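Local structure of alginate lyase (Paenibacillus sp. FPU-7, 6KFN) at residues I6-A11 against Q15-N20. The protein cleaves the polysaccharide alginate by beta-elimination, with a right-handed parallel beta-helix fold of the pectate-lyase-like kind. Sequence-based numbering, arbitrary orientation. Where two conformers were deposited one is given.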
loop_
_atom_site.group_PDB
_atom_site.type_symbol
_atom_site.label_atom_id
_atom_site.label_comp_id
_atom_site.label_asym_id
_atom_site.label_seq_id
_atom_site.Cartn_x
_atom_site.Cartn_y
_atom_site.Cartn_z
ATOM N N ILE A 6 -10.583 20.011 -16.261
ATOM C CA ILE A 6 -11.395 20.599 -15.205
ATOM C C ILE A 6 -10.433 21.071 -14.123
ATOM O O ILE A 6 -9.808 20.241 -13.468
ATOM C CB ILE A 6 -12.466 19.636 -14.651
ATOM C CG1 ILE A 6 -13.210 18.876 -15.767
ATOM C CG2 ILE A 6 -13.427 20.452 -13.814
ATOM C CD1 ILE A 6 -12.554 17.562 -16.215
ATOM N N SER A 7 -10.290 22.378 -13.983
ATOM C CA SER A 7 -9.322 22.962 -13.051
ATOM C C SER A 7 -10.058 23.327 -11.767
ATOM O O SER A 7 -10.926 24.194 -11.794
ATOM C CB SER A 7 -8.704 24.214 -13.706
ATOM O OG SER A 7 -8.007 23.856 -14.892
ATOM N N CYS A 8 -9.738 22.705 -10.659
ATOM C CA CYS A 8 -10.470 22.953 -9.423
ATOM C C CYS A 8 -9.593 23.509 -8.319
ATOM O O CYS A 8 -8.479 23.045 -8.092
ATOM C CB CYS A 8 -11.114 21.675 -8.902
ATOM S SG CYS A 8 -12.527 21.107 -9.876
ATOM N N ALA A 9 -10.169 24.420 -7.555
ATOM C CA ALA A 9 -9.526 24.973 -6.360
ATOM C C ALA A 9 -10.431 24.928 -5.126
ATOM O O ALA A 9 -10.054 25.466 -4.097
ATOM C CB ALA A 9 -9.040 26.394 -6.619
ATOM N N THR A 10 -11.589 24.260 -5.217
ATOM C CA THR A 10 -12.460 24.049 -4.078
ATOM C C THR A 10 -12.929 22.593 -4.058
ATOM O O THR A 10 -12.949 21.887 -5.072
ATOM C CB THR A 10 -13.709 24.927 -4.132
ATOM O OG1 THR A 10 -14.535 24.478 -5.204
ATOM C CG2 THR A 10 -13.339 26.407 -4.314
ATOM N N ALA A 11 -13.311 22.178 -2.865
ATOM C CA ALA A 11 -13.898 20.862 -2.669
ATOM C C ALA A 11 -15.172 20.674 -3.467
ATOM O O ALA A 11 -15.405 19.599 -4.032
ATOM C CB ALA A 11 -14.145 20.600 -1.176
ATOM N N GLN A 15 -15.763 17.667 -6.047
ATOM C CA GLN A 15 -16.883 16.763 -5.905
ATOM C C GLN A 15 -17.675 16.693 -7.212
ATOM O O GLN A 15 -18.085 15.623 -7.669
ATOM C CB GLN A 15 -17.763 17.237 -4.733
ATOM C CG GLN A 15 -19.045 16.495 -4.497
ATOM C CD GLN A 15 -19.492 16.716 -3.051
ATOM O OE1 GLN A 15 -19.386 17.829 -2.530
ATOM N NE2 GLN A 15 -19.948 15.663 -2.393
ATOM N N SER A 16 -17.945 17.856 -7.818
ATOM C CA SER A 16 -18.711 17.882 -9.064
ATOM C C SER A 16 -17.940 17.204 -10.183
ATOM O O SER A 16 -18.518 16.475 -10.985
ATOM C CB SER A 16 -19.029 19.339 -9.443
ATOM O OG SER A 16 -19.865 19.991 -8.504
ATOM N N ALA A 17 -16.630 17.466 -10.260
ATOM C CA ALA A 17 -15.811 16.882 -11.315
ATOM C C ALA A 17 -15.785 15.363 -11.195
ATOM O O ALA A 17 -15.818 14.656 -12.212
ATOM C CB ALA A 17 -14.385 17.432 -11.268
ATOM N N LEU A 18 -15.725 14.849 -9.975
ATOM C CA LEU A 18 -15.764 13.401 -9.787
ATOM C C LEU A 18 -17.133 12.839 -10.169
ATOM O O LEU A 18 -17.215 11.823 -10.869
ATOM C CB LEU A 18 -15.378 13.030 -8.364
ATOM C CG LEU A 18 -13.919 13.333 -8.021
ATOM C CD1 LEU A 18 -13.677 13.099 -6.529
ATOM C CD2 LEU A 18 -12.966 12.479 -8.852
ATOM N N LYS A 19 -18.211 13.492 -9.748
ATOM C CA LYS A 19 -19.558 12.999 -10.043
ATOM C C LYS A 19 -19.776 12.919 -11.553
ATOM O O LYS A 19 -20.415 11.995 -12.045
ATOM C CB LYS A 19 -20.608 13.890 -9.373
ATOM C CG LYS A 19 -22.044 13.465 -9.613
ATOM C CD LYS A 19 -23.018 14.367 -8.837
ATOM C CE LYS A 19 -24.462 14.253 -9.324
ATOM N NZ LYS A 19 -25.391 14.849 -8.328
ATOM N N ASN A 20 -19.235 13.876 -12.287
ATOM C CA ASN A 20 -19.397 14.002 -13.733
ATOM C C ASN A 20 -18.197 13.485 -14.499
ATOM O O ASN A 20 -18.021 13.817 -15.675
ATOM C CB ASN A 20 -19.677 15.483 -14.076
ATOM C CG ASN A 20 -19.914 15.763 -15.545
ATOM O OD1 ASN A 20 -19.236 16.622 -16.138
ATOM N ND2 ASN A 20 -20.953 15.159 -16.111
#
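Ala17 meets strand 4-8 with its methyl group, which both Ile6 and Cys8 approach. Ala17 CB lies 4.1 Å from Ile6 CG2 and 4.3 Å from Cys8 SG, distances of ordinary van der Waals packing. Ile6 presents the methyl branch rather than the ethyl arm: CG2 is anti to the backbone N, while CG1 (chi1 -44°) lies beside that N. Cys8 is buried, and its sulfur is fixed by the disulfide to Cys13, one of the three helical residues between the segments, which covalently ties strand to helix. The polar link is the first-turn helix bond, in which Gln15 N donates to Ala11 O over 2.8 Å with an N-H...O angle of 168°. Here the packing gives way to solvent. Gln15 adds its CB, 3.4 Å from Ala11 O; beyond CG its chain is extended, and the residue is exposed to solvent. Thr10 N-caps the helix, its OG1 hydrogen-bonded to Cys13 N. Helix 11-19 links the parallel neighbours strand 4-8 and strand 25-29 at the N-terminal end of the beta-helix: Ile6 and Cys8 pair through their backbones with strand 25-29, Ala17 and Leu18 rest on Ile27, and Ala11 and Leu18 reach Phe39 of strand 39-41.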